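Local coordinates for protein beta-N-acetylhexosaminidase (Mycobacterium smegmatis, PDB 4YYF) that probably hydrolyses terminal non-reducing N-acetyl-D-hexosamine residues from N-acetyl-beta-D-hexosaminides, as a glycosidase of family 3, at residues Thr77-Leu82 against Ala114-Ser119; Ala268-Leu273 against Gly285-Asp290; Asp306-Ala311 against Pro328-Arg333. The protein carries 1 engineered substitution. One frame throughout, in Å; residues are numbered along the deposited sequence.

How the contacts relate
Contacts 2 and 3 are buried, while contact 1 is partly open to solvent. All three rest mainly on apolar groups, and none has a hydrogen bond across its segments. Contact 1 joins a loop to a short helix by a few leucine methyls. Contact 2 sets a helix on a barrel strand through tyrosine, leucine and valine. Contact 3 joins two helices, with a valine pair on its inner part and a leucine methyl over a partly exposed arginine. Contacts 2 and 3 are neighbours: Thr-289 CG2 and Ala-311 CB are 3.7 Å apart. Contact 1 stands apart, its centre 30 Å from that of contact 2 and 31 Å from that of contact 3.

Contact 1. Residues Thr77-Leu82 against Ala114-Ser119; sequences TDLSML and ASLIGS
Leu-116 reaches from helix 114-117 to Leu-79 and Leu-82 of the 77-82 loop. Its CD1 does the touching on both. It lies 4.2 Å from Leu-82 CD1, where the two side chains cross at a slant, and 4.3 Å from Leu-79 CB. Leu-116 holds CG anti to its carbonyl carbon (chi1 -67°), which sends CD1 out to the loop. The inner part is the Leu-82 end. Leu-82 is buried, and Leu-113 and, from helix 86-93, Leu-87 pack on it as well.

The outer part is more open to solvent. Its one short approach is a methyl beside a hydroxyl, Leu-79 CD1 to Ser-115 OG at 3.8 Å. Leu-116 and Ser-115 are exposed, although Leu-116 also touches Leu-149. The nearest CA atoms, those of Leu-79 and Leu-116, are 8.9 Å apart, so side chains, not backbone, bridge the gap. The total area buried is small, 123 Å².

The loop has its own internal order. Ser-80 N gives a 3.0 Å hydrogen bond to Asp-78 OD1, which makes an Asx turn. Ahead of it, Thr-77 OG1 is bonded to Val-53 O and Gly-74 N.

The loop follows strand 70-73, and the helix follows strands 100-107 and 110-111. Strands 70-73 and 100-107 pair in parallel. The contact therefore joins the chain beyond two adjacent strands, an arrangement consistent with the TIM-barrel domain of family 3.

Contact 2. Residues Ala268-Leu273 against Gly285-Asp290; sequences AVYNLL and GLVYTD. Engineered in segment 268-273: Val-269 (natural residue Ala).
Thr-289, whose methyl meets Tyr-270 across the contact, has a hydroxyl held by two backbone groups. OG1 donates to Asp-290 O at 2.9 Å, tilted 30° from the carbonyl plane. It also bonds to Leu-320 N on the neighbouring strand 319-321. OG1 lies between the backbone N and the carbonyl carbon (chi1 68°). This leaves CG2 to face the helix, 3.9 Å from Tyr-270 OH. That approach is packing. The tyrosine hydroxyl has its polar partner in Ser-264 O.

Val-287 has the largest share of the contact, and its two methyls divide the work. CG1 sits at the edge of the Tyr-270 ring, in its plane, 3.6 Å from CE1 and 4.0 Å from CD1. The ring thus meets the valine with its rim and not with a face. CG2 meets Leu-273 CD2 tip to tip at 3.7 Å. Tyr-270 and Leu-273 lie three residues apart on the helix, so they reach Val-287 as neighbours on one helical face. Val-249 of strand 246-249 touches both Tyr-270 and Val-287, and Val-247 touches Leu-273.

Helix 268-273 runs nearly antiparallel to strand 287-289, with 155° between their directions and 11.6 Å between the axes. Together with strand 246-249 they form a beta-alpha-beta unit, with the two strands paired in parallel.

All four touching residues are buried. Between the two segments there is no hydrogen bond; the touching is van der Waals. A polar link lies nearby, from Arg-274 NH1 to Gly-285 O. Both buried hydroxyls are bonded to backbone groups, so the interface itself can be apolar and sets no unpaired hydroxyl against Val-287.

Contact 3. Residues Asp306-Ala311 against Pro328-Arg333; sequences DAVLRA and PAVLDR
Val-308 and Val-330 form the apolar part of this contact between helices 306-311 and 328-333. Their CG1 atoms are 3.8 Å apart, and the two side chains cross at about a right angle. In each valine CG1 is anti to the backbone N (chi1 168° and 167°), and this turns the two methyls to one another. Their CA atoms are 7.4 Å apart.

A second contact sets a methyl on a flat charged group. Leu-309 CD2 lies over one face of the Arg-333 guanidinium, 3.3 Å above its plane and offset toward the rim. The nearest atoms are CD2 and Arg-333 NH2, at 3.4 Å. The arginine chain bends at chi2, and its guanidinium offers a face to the leucine methyl. The polar end is held by Glu-342, which forms a salt bridge to NH2. The leucine therefore packs on a group whose charge is paired with Glu-342, which also touches Leu-309.

The ionic pair within the segments belongs to the first helix alone. Arg-310 NE forms a salt bridge to Asp-306 OD1 at 3.0 Å, on the syn side, 32° out of the carboxylate plane. One helical turn separates the two residues. Asp-306 makes no direct contact with Arg-333.

Strand 319-321 lies between the two helices in the chain and also packs against the valines. Trp-321 touches both Val-308 and Val-330, and Ala-319 touches Val-308. Leu-334, further along helix 327-340, extends the apolar seam against Val-308 and Leu-309. Leu-331 instead packs on helix 41-46. The two helices are thus adjacent members of the outer layer around the barrel strands.

Contact 1. Residues Thr77-Leu82 against Ala114-Ser119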
ATOM      1  N   THR A  77       0.930  12.430  11.767  1.00 19.55           N
ATOM      2  CA  THR A  77       0.878  11.648  13.003  1.00 18.80           C
ATOM      3  C   THR A  77       1.858  12.143  14.071  1.00 21.47           C
ATOM      4  O   THR A  77       3.039  12.364  13.804  1.00 20.90           O
ATOM      5  CB  THR A  77       1.165  10.149  12.729  1.00 16.50           C
ATOM      6  OG1 THR A  77       0.320   9.684  11.667  1.00 18.04           O
ATOM      7  CG2 THR A  77       0.922   9.309  13.972  1.00 19.30           C
ATOM      8  N   ASP A  78       1.342  12.309  15.284  1.00 19.12           N
ATOM      9  CA  ASP A  78       2.133  12.485  16.498  1.00 20.79           C
ATOM     10  C   ASP A  78       2.910  11.180  16.764  1.00 21.74           C
ATOM     11  O   ASP A  78       2.314  10.186  17.165  1.00 22.45           O
ATOM     12  CB  ASP A  78       1.133  12.747  17.623  1.00 34.08           C
ATOM     13  CG  ASP A  78       1.781  12.999  18.965  1.00 53.59           C
ATOM     14  OD1 ASP A  78       2.748  12.289  19.327  1.00 56.43           O
ATOM     15  OD2 ASP A  78       1.286  13.901  19.680  1.00 58.18           O
ATOM     16  N   LEU A  79       4.231  11.177  16.561  1.00 17.88           N
ATOM     17  CA  LEU A  79       5.014   9.930  16.649  1.00 18.32           C
ATOM     18  C   LEU A  79       5.318   9.433  18.068  1.00 20.44           C
ATOM     19  O   LEU A  79       5.875   8.345  18.245  1.00 19.23           O
ATOM     20  CB  LEU A  79       6.329  10.062  15.880  1.00 19.63           C
ATOM     21  CG  LEU A  79       6.210  10.337  14.381  1.00 20.65           C
ATOM     22  CD1 LEU A  79       7.586  10.367  13.722  1.00 26.41           C
ATOM     23  CD2 LEU A  79       5.339   9.280  13.746  1.00 16.47           C
ATOM     24  N   SER A  80       4.953  10.203  19.083  1.00 16.97           N
ATOM     25  CA  SER A  80       5.230   9.769  20.451  1.00 18.58           C
ATOM     26  C   SER A  80       4.555   8.434  20.760  1.00 17.34           C
ATOM     27  O   SER A  80       5.033   7.684  21.605  1.00 21.16           O
ATOM     28  CB  SER A  80       4.830  10.839  21.469  1.00 27.05           C
ATOM     29  OG  SER A  80       3.446  11.080  21.390  1.00 36.46           O
HETATM   30  N   MSE A  81       3.459   8.119  20.070  1.00 16.96           N
HETATM   31  CA  MSE A  81       2.780   6.837  20.293  1.00 18.96           C
HETATM   32  C   MSE A  81       3.668   5.629  19.972  1.00 18.89           C
HETATM   33  O   MSE A  81       3.409   4.517  20.443  1.00 18.93           O
HETATM   34  CB  MSE A  81       1.480   6.757  19.483  1.00 17.33           C
HETATM   35  CG  MSE A  81       1.690   6.844  17.961  1.00 20.56           C
HETATM   36 SE   MSE A  81      -0.013   6.736  16.974  0.74 27.22          SE
HETATM   37  CE  MSE A  81      -0.468   4.932  17.461  1.00 20.10           C
ATOM     38  N   LEU A  82       4.713   5.832  19.172  1.00 14.18           N
ATOM     39  CA  LEU A  82       5.611   4.726  18.815  1.00 17.01           C
ATOM     40  C   LEU A  82       6.656   4.436  19.881  1.00 19.04           C
ATOM     41  O   LEU A  82       7.268   3.359  19.878  1.00 20.56           O
ATOM     42  CB  LEU A  82       6.343   5.013  17.503  1.00 15.86           C
ATOM     43  CG  LEU A  82       5.455   5.358  16.329  1.00 16.64           C
ATOM     44  CD1 LEU A  82       6.317   5.692  15.123  1.00 14.90           C
ATOM     45  CD2 LEU A  82       4.521   4.190  16.047  1.00 14.50           C
ATOM     46  N   ALA A 114      12.179   9.225   9.944  1.00 18.38           N
ATOM     47  CA  ALA A 114      13.581   9.684   9.989  1.00 19.55           C
ATOM     48  C   ALA A 114      14.031  10.264  11.329  1.00 17.30           C
ATOM     49  O   ALA A 114      15.196  10.129  11.706  1.00 21.13           O
ATOM     50  CB  ALA A 114      13.875  10.673   8.863  1.00 17.54           C
ATOM     51  N   SER A 115      13.122  10.921  12.041  1.00 20.26           N
ATOM     52  CA  SER A 115      13.482  11.549  13.314  1.00 23.94           C
ATOM     53  C   SER A 115      13.846  10.491  14.355  1.00 19.61           C
ATOM     54  O   SER A 115      14.587  10.766  15.308  1.00 17.70           O
ATOM     55  CB  SER A 115      12.335  12.427  13.825  1.00 22.26           C
ATOM     56  OG  SER A 115      11.170  11.647  14.010  1.00 23.40           O
ATOM     57  N   LEU A 116      13.336   9.276  14.154  1.00 14.92           N
ATOM     58  CA  LEU A 116      13.564   8.174  15.091  1.00 15.97           C
ATOM     59  C   LEU A 116      14.558   7.138  14.580  1.00 20.04           C
ATOM     60  O   LEU A 116      15.266   6.509  15.360  1.00 17.83           O
ATOM     61  CB  LEU A 116      12.236   7.475  15.426  1.00 16.02           C
ATOM     62  CG  LEU A 116      11.214   8.284  16.229  1.00 17.56           C
ATOM     63  CD1 LEU A 116       9.852   7.588  16.203  1.00 16.36           C
ATOM     64  CD2 LEU A 116      11.666   8.470  17.661  1.00 17.94           C
ATOM     65  N   ILE A 117      14.605   6.925  13.270  1.00 19.22           N
ATOM     66  CA  ILE A 117      15.457   5.853  12.763  1.00 16.42           C
ATOM     67  C   ILE A 117      16.655   6.358  11.953  1.00 18.84           C
ATOM     68  O   ILE A 117      17.457   5.559  11.465  1.00 17.93           O
ATOM     69  CB  ILE A 117      14.665   4.779  11.963  1.00 16.22           C
ATOM     70  CG1 ILE A 117      14.177   5.330  10.615  1.00 17.50           C
ATOM     71  CG2 ILE A 117      13.506   4.222  12.799  1.00 16.37           C
ATOM     72  CD1 ILE A 117      13.623   4.226   9.677  1.00 18.16           C
ATOM     73  N   GLY A 118      16.770   7.678  11.823  1.00 18.52           N
ATOM     74  CA  GLY A 118      17.849   8.286  11.064  1.00 18.79           C
ATOM     75  C   GLY A 118      17.422   8.544   9.632  1.00 19.10           C
ATOM     76  O   GLY A 118      16.487   7.928   9.135  1.00 17.22           O
ATOM     77  N   SER A 119      18.107   9.439   8.943  1.00 20.76           N
ATOM     78  CA  SER A 119      17.779   9.659   7.541  1.00 24.75           C
ATOM     79  C   SER A 119      18.550   8.696   6.628  1.00 26.18           C
ATOM     80  O   SER A 119      19.575   8.132   7.009  1.00 22.26           O
ATOM     81  CB  SER A 119      18.053  11.106   7.145  1.00 29.39           C
ATOM     82  OG  SER A 119      19.435  11.356   7.181  1.00 28.50           O
TER

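Contact 2. Residues Ala268-Leu273 against Gly285-Asp290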
ATOM      1  N   ALA A 268      -9.931  -3.976 -14.648  1.00 21.31           N
ATOM      2  CA  ALA A 268      -8.895  -4.376 -15.595  1.00 25.89           C
ATOM      3  C   ALA A 268      -7.507  -4.435 -14.963  1.00 20.79           C
ATOM      4  O   ALA A 268      -6.699  -5.308 -15.300  1.00 20.92           O
ATOM      5  CB  ALA A 268      -8.892  -3.462 -16.786  1.00 26.89           C
ATOM      6  N   VAL A 269      -7.222  -3.505 -14.058  1.00 22.50           N
ATOM      7  CA  VAL A 269      -5.911  -3.449 -13.427  1.00 18.96           C
ATOM      8  C   VAL A 269      -5.671  -4.682 -12.572  1.00 21.56           C
ATOM      9  O   VAL A 269      -4.608  -5.309 -12.651  1.00 17.15           O
ATOM     10  CB  VAL A 269      -5.778  -2.203 -12.555  1.00 18.38           C
ATOM     11  CG1 VAL A 269      -4.321  -2.006 -12.123  1.00 16.89           C
ATOM     12  CG2 VAL A 269      -6.229  -1.038 -13.331  1.00 16.01           C
ATOM     13  N   TYR A 270      -6.672  -5.038 -11.772  1.00 18.31           N
ATOM     14  CA  TYR A 270      -6.554  -6.184 -10.882  1.00 18.99           C
ATOM     15  C   TYR A 270      -6.547  -7.491 -11.661  1.00 19.36           C
ATOM     16  O   TYR A 270      -5.766  -8.391 -11.343  1.00 20.51           O
ATOM     17  CB  TYR A 270      -7.640  -6.132  -9.800  1.00 18.37           C
ATOM     18  CG  TYR A 270      -7.522  -4.867  -8.978  1.00 17.04           C
ATOM     19  CD1 TYR A 270      -6.628  -4.785  -7.922  1.00 16.48           C
ATOM     20  CD2 TYR A 270      -8.274  -3.735  -9.288  1.00 18.55           C
ATOM     21  CE1 TYR A 270      -6.497  -3.618  -7.181  1.00 19.39           C
ATOM     22  CE2 TYR A 270      -8.155  -2.571  -8.549  1.00 17.10           C
ATOM     23  CZ  TYR A 270      -7.270  -2.519  -7.498  1.00 19.29           C
ATOM     24  OH  TYR A 270      -7.158  -1.361  -6.769  1.00 18.05           O
ATOM     25  N   ASN A 271      -7.368  -7.589 -12.705  1.00 20.75           N
ATOM     26  CA  ASN A 271      -7.300  -8.763 -13.570  1.00 23.94           C
ATOM     27  C   ASN A 271      -5.905  -8.927 -14.168  1.00 24.34           C
ATOM     28  O   ASN A 271      -5.409 -10.038 -14.286  1.00 19.65           O
ATOM     29  CB  ASN A 271      -8.349  -8.722 -14.694  1.00 23.73           C
ATOM     30  CG  ASN A 271      -9.758  -8.919 -14.190  1.00 31.38           C
ATOM     31  OD1 ASN A 271      -9.979  -9.497 -13.120  1.00 29.00           O
ATOM     32  ND2 ASN A 271     -10.729  -8.433 -14.960  1.00 34.03           N
ATOM     33  N   LEU A 272      -5.279  -7.815 -14.549  1.00 23.43           N
ATOM     34  CA  LEU A 272      -3.954  -7.868 -15.161  1.00 21.03           C
ATOM     35  C   LEU A 272      -2.956  -8.472 -14.175  1.00 22.42           C
ATOM     36  O   LEU A 272      -2.142  -9.320 -14.535  1.00 22.25           O
ATOM     37  CB  LEU A 272      -3.495  -6.463 -15.556  1.00 22.34           C
ATOM     38  CG  LEU A 272      -2.191  -6.394 -16.355  1.00 23.63           C
ATOM     39  CD1 LEU A 272      -2.402  -6.912 -17.760  1.00 25.64           C
ATOM     40  CD2 LEU A 272      -1.654  -4.949 -16.377  1.00 24.68           C
ATOM     41  N   LEU A 273      -3.053  -8.036 -12.922  1.00 17.43           N
ATOM     42  CA  LEU A 273      -2.169  -8.492 -11.853  1.00 18.46           C
ATOM     43  C   LEU A 273      -2.456  -9.947 -11.463  1.00 16.60           C
ATOM     44  O   LEU A 273      -1.532 -10.762 -11.348  1.00 18.83           O
ATOM     45  CB  LEU A 273      -2.297  -7.541 -10.650  1.00 19.67           C
ATOM     46  CG  LEU A 273      -1.366  -7.690  -9.448  1.00 25.43           C
ATOM     47  CD1 LEU A 273       0.102  -7.652  -9.876  1.00 20.40           C
ATOM     48  CD2 LEU A 273      -1.666  -6.592  -8.403  1.00 19.99           C
ATOM     49  N   GLY A 285      -1.115 -12.433  -3.745  1.00 15.77           N
ATOM     50  CA  GLY A 285      -0.953 -11.763  -2.471  1.00 15.14           C
ATOM     51  C   GLY A 285      -1.784 -10.504  -2.301  1.00 14.16           C
ATOM     52  O   GLY A 285      -2.713 -10.221  -3.071  1.00 15.76           O
ATOM     53  N   LEU A 286      -1.434  -9.745  -1.269  1.00 14.34           N
ATOM     54  CA  LEU A 286      -2.213  -8.605  -0.829  1.00 14.58           C
ATOM     55  C   LEU A 286      -2.011  -7.397  -1.734  1.00 15.17           C
ATOM     56  O   LEU A 286      -0.882  -7.047  -2.094  1.00 15.46           O
ATOM     57  CB  LEU A 286      -1.802  -8.241   0.598  1.00 16.54           C
ATOM     58  CG  LEU A 286      -2.729  -7.318   1.380  1.00 19.52           C
ATOM     59  CD1 LEU A 286      -4.064  -8.022   1.583  1.00 13.75           C
ATOM     60  CD2 LEU A 286      -2.095  -6.938   2.723  1.00 17.52           C
ATOM     61  N   VAL A 287      -3.113  -6.754  -2.106  1.00 13.29           N
ATOM     62  CA  VAL A 287      -3.050  -5.584  -2.978  1.00 12.91           C
ATOM     63  C   VAL A 287      -3.711  -4.380  -2.304  1.00 16.64           C
ATOM     64  O   VAL A 287      -4.904  -4.424  -1.989  1.00 16.64           O
ATOM     65  CB  VAL A 287      -3.717  -5.862  -4.345  1.00 14.86           C
ATOM     66  CG1 VAL A 287      -3.615  -4.637  -5.232  1.00 12.94           C
ATOM     67  CG2 VAL A 287      -3.046  -7.050  -5.045  1.00 12.34           C
ATOM     68  N   TYR A 288      -2.928  -3.318  -2.077  1.00 13.90           N
ATOM     69  CA  TYR A 288      -3.433  -2.074  -1.498  1.00 12.14           C
ATOM     70  C   TYR A 288      -3.789  -1.078  -2.591  1.00 17.82           C
ATOM     71  O   TYR A 288      -3.276  -1.173  -3.708  1.00 18.26           O
ATOM     72  CB  TYR A 288      -2.345  -1.399  -0.647  1.00 14.22           C
ATOM     73  CG  TYR A 288      -2.059  -2.014   0.704  1.00 11.88           C
ATOM     74  CD1 TYR A 288      -2.714  -1.560   1.838  1.00 12.25           C
ATOM     75  CD2 TYR A 288      -1.090  -3.003   0.853  1.00 14.43           C
ATOM     76  CE1 TYR A 288      -2.437  -2.098   3.099  1.00 14.84           C
ATOM     77  CE2 TYR A 288      -0.802  -3.554   2.121  1.00 11.40           C
ATOM     78  CZ  TYR A 288      -1.491  -3.091   3.228  1.00 15.15           C
ATOM     79  OH  TYR A 288      -1.238  -3.605   4.485  1.00 16.81           O
ATOM     80  N   THR A 289      -4.638  -0.097  -2.260  1.00 14.17           N
ATOM     81  CA  THR A 289      -4.749   1.097  -3.089  1.00 13.34           C
ATOM     82  C   THR A 289      -3.852   2.177  -2.512  1.00 13.65           C
ATOM     83  O   THR A 289      -3.502   2.150  -1.333  1.00 19.55           O
ATOM     84  CB  THR A 289      -6.167   1.693  -3.092  1.00 14.72           C
ATOM     85  OG1 THR A 289      -6.441   2.215  -1.783  1.00 15.60           O
ATOM     86  CG2 THR A 289      -7.203   0.653  -3.475  1.00 13.94           C
ATOM     87  N   ASP A 290      -3.524   3.161  -3.340  1.00 14.64           N
ATOM     88  CA  ASP A 290      -2.910   4.398  -2.865  1.00 16.06           C
ATOM     89  C   ASP A 290      -4.024   5.175  -2.148  1.00 17.69           C
ATOM     90  O   ASP A 290      -5.190   4.762  -2.170  1.00 18.17           O
ATOM     91  CB  ASP A 290      -2.356   5.180  -4.068  1.00 16.75           C
ATOM     92  CG  ASP A 290      -1.294   6.218  -3.692  1.00 20.75           C
ATOM     93  OD1 ASP A 290      -1.130   6.555  -2.504  1.00 17.27           O
ATOM     94  OD2 ASP A 290      -0.626   6.714  -4.621  1.00 17.85           O
TER

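Contact 3. Residues Asp306-Ala311 against Pro328-Arg333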
ATOM      1  N   ASP A 306     -17.612   6.049  -1.627  1.00 22.92           N
ATOM      2  CA  ASP A 306     -17.768   5.599  -3.005  1.00 27.05           C
ATOM      3  C   ASP A 306     -16.445   5.071  -3.570  1.00 24.55           C
ATOM      4  O   ASP A 306     -16.426   4.058  -4.265  1.00 22.59           O
ATOM      5  CB  ASP A 306     -18.334   6.741  -3.868  1.00 32.94           C
ATOM      6  CG  ASP A 306     -18.558   6.333  -5.325  1.00 47.38           C
ATOM      7  OD1 ASP A 306     -18.689   5.120  -5.625  1.00 51.22           O
ATOM      8  OD2 ASP A 306     -18.613   7.244  -6.177  1.00 54.97           O
ATOM      9  N   ALA A 307     -15.339   5.743  -3.247  1.00 18.95           N
ATOM     10  CA  ALA A 307     -14.016   5.345  -3.735  1.00 19.37           C
ATOM     11  C   ALA A 307     -13.593   4.002  -3.161  1.00 21.89           C
ATOM     12  O   ALA A 307     -13.025   3.155  -3.870  1.00 18.54           O
ATOM     13  CB  ALA A 307     -12.979   6.403  -3.386  1.00 20.36           C
ATOM     14  N   VAL A 308     -13.854   3.812  -1.872  1.00 14.90           N
ATOM     15  CA  VAL A 308     -13.537   2.536  -1.219  1.00 17.44           C
ATOM     16  C   VAL A 308     -14.354   1.409  -1.831  1.00 20.57           C
ATOM     17  O   VAL A 308     -13.822   0.344  -2.164  1.00 19.02           O
ATOM     18  CB  VAL A 308     -13.772   2.620   0.296  1.00 17.28           C
ATOM     19  CG1 VAL A 308     -13.726   1.226   0.935  1.00 15.38           C
ATOM     20  CG2 VAL A 308     -12.732   3.544   0.920  1.00 16.93           C
ATOM     21  N   LEU A 309     -15.648   1.649  -2.005  1.00 18.49           N
ATOM     22  CA  LEU A 309     -16.515   0.676  -2.667  1.00 20.40           C
ATOM     23  C   LEU A 309     -15.999   0.304  -4.065  1.00 22.21           C
ATOM     24  O   LEU A 309     -15.886  -0.878  -4.403  1.00 22.13           O
ATOM     25  CB  LEU A 309     -17.944   1.218  -2.766  1.00 21.15           C
ATOM     26  CG  LEU A 309     -18.921   0.318  -3.532  1.00 24.89           C
ATOM     27  CD1 LEU A 309     -18.842  -1.111  -3.013  1.00 22.03           C
ATOM     28  CD2 LEU A 309     -20.366   0.831  -3.465  1.00 25.34           C
ATOM     29  N   ARG A 310     -15.699   1.311  -4.879  1.00 23.09           N
ATOM     30  CA  ARG A 310     -15.191   1.061  -6.223  1.00 24.84           C
ATOM     31  C   ARG A 310     -13.880   0.273  -6.215  1.00 22.89           C
ATOM     32  O   ARG A 310     -13.675  -0.609  -7.052  1.00 21.70           O
ATOM     33  CB  ARG A 310     -15.028   2.379  -6.988  1.00 23.93           C
ATOM     34  CG  ARG A 310     -16.352   2.958  -7.483  1.00 24.73           C
ATOM     35  CD  ARG A 310     -16.224   4.421  -7.851  1.00 26.97           C
ATOM     36  NE  ARG A 310     -17.492   4.943  -8.368  1.00 35.84           N
ATOM     37  CZ  ARG A 310     -17.896   4.802  -9.629  1.00 38.50           C
ATOM     38  NH1 ARG A 310     -17.123   4.169 -10.502  1.00 39.73           N
ATOM     39  NH2 ARG A 310     -19.069   5.293 -10.017  1.00 32.95           N
ATOM     40  N   ALA A 311     -12.997   0.580  -5.269  1.00 21.60           N
ATOM     41  CA  ALA A 311     -11.731  -0.137  -5.175  1.00 22.88           C
ATOM     42  C   ALA A 311     -11.950  -1.615  -4.861  1.00 19.06           C
ATOM     43  O   ALA A 311     -11.387  -2.478  -5.524  1.00 18.13           O
ATOM     44  CB  ALA A 311     -10.804   0.504  -4.139  1.00 21.82           C
ATOM     45  N   PRO A 328     -17.024   4.992   9.979  1.00 16.10           N
ATOM     46  CA  PRO A 328     -18.383   4.430  10.104  1.00 21.86           C
ATOM     47  C   PRO A 328     -19.266   4.637   8.862  1.00 23.49           C
ATOM     48  O   PRO A 328     -20.068   3.757   8.558  1.00 26.36           O
ATOM     49  CB  PRO A 328     -18.972   5.159  11.324  1.00 22.16           C
ATOM     50  CG  PRO A 328     -18.075   6.331  11.585  1.00 21.25           C
ATOM     51  CD  PRO A 328     -16.723   5.982  11.029  1.00 16.51           C
ATOM     52  N   ALA A 329     -19.118   5.757   8.160  1.00 23.16           N
ATOM     53  CA  ALA A 329     -19.877   5.985   6.925  1.00 25.96           C
ATOM     54  C   ALA A 329     -19.441   5.019   5.825  1.00 24.86           C
ATOM     55  O   ALA A 329     -20.257   4.548   5.015  1.00 22.22           O
ATOM     56  CB  ALA A 329     -19.715   7.414   6.460  1.00 26.06           C
ATOM     57  N   VAL A 330     -18.146   4.739   5.782  1.00 22.81           N
ATOM     58  CA  VAL A 330     -17.617   3.798   4.803  1.00 24.24           C
ATOM     59  C   VAL A 330     -18.158   2.392   5.057  1.00 19.95           C
ATOM     60  O   VAL A 330     -18.646   1.730   4.146  1.00 19.95           O
ATOM     61  CB  VAL A 330     -16.067   3.812   4.777  1.00 20.94           C
ATOM     62  CG1 VAL A 330     -15.526   2.610   3.999  1.00 19.63           C
ATOM     63  CG2 VAL A 330     -15.568   5.113   4.159  1.00 15.58           C
ATOM     64  N   LEU A 331     -18.089   1.947   6.304  1.00 20.19           N
ATOM     65  CA  LEU A 331     -18.611   0.632   6.661  1.00 20.58           C
ATOM     66  C   LEU A 331     -20.110   0.525   6.380  1.00 21.29           C
ATOM     67  O   LEU A 331     -20.589  -0.510   5.918  1.00 21.64           O
ATOM     68  CB  LEU A 331     -18.306   0.330   8.132  1.00 17.08           C
ATOM     69  CG  LEU A 331     -16.818   0.088   8.416  1.00 17.64           C
ATOM     70  CD1 LEU A 331     -16.577  -0.017   9.920  1.00 18.38           C
ATOM     71  CD2 LEU A 331     -16.314  -1.173   7.706  1.00 17.68           C
ATOM     72  N   ASP A 332     -20.852   1.595   6.658  1.00 24.95           N
ATOM     73  CA  ASP A 332     -22.272   1.648   6.307  1.00 25.10           C
ATOM     74  C   ASP A 332     -22.492   1.425   4.817  1.00 26.30           C
ATOM     75  O   ASP A 332     -23.384   0.681   4.410  1.00 30.92           O
ATOM     76  CB  ASP A 332     -22.879   3.003   6.696  1.00 25.80           C
ATOM     77  CG  ASP A 332     -23.143   3.119   8.177  1.00 27.13           C
ATOM     78  OD1 ASP A 332     -22.934   2.125   8.900  1.00 28.84           O
ATOM     79  OD2 ASP A 332     -23.568   4.206   8.618  1.00 28.47           O
ATOM     80  N   ARG A 333     -21.684   2.081   3.999  1.00 21.69           N
ATOM     81  CA  ARG A 333     -21.862   1.992   2.553  1.00 22.14           C
ATOM     82  C   ARG A 333     -21.481   0.593   2.056  1.00 25.51           C
ATOM     83  O   ARG A 333     -22.085   0.061   1.124  1.00 27.03           O
ATOM     84  CB  ARG A 333     -21.018   3.067   1.849  1.00 25.05           C
ATOM     85  CG  ARG A 333     -21.124   3.082   0.317  1.00 24.90           C
ATOM     86  CD  ARG A 333     -22.524   3.489  -0.150  1.00 26.02           C
ATOM     87  NE  ARG A 333     -22.666   3.508  -1.614  1.00 29.34           N
ATOM     88  CZ  ARG A 333     -23.160   2.505  -2.338  1.00 30.69           C
ATOM     89  NH1 ARG A 333     -23.561   1.390  -1.743  1.00 28.22           N
ATOM     90  NH2 ARG A 333     -23.257   2.612  -3.661  1.00 29.87           N
TER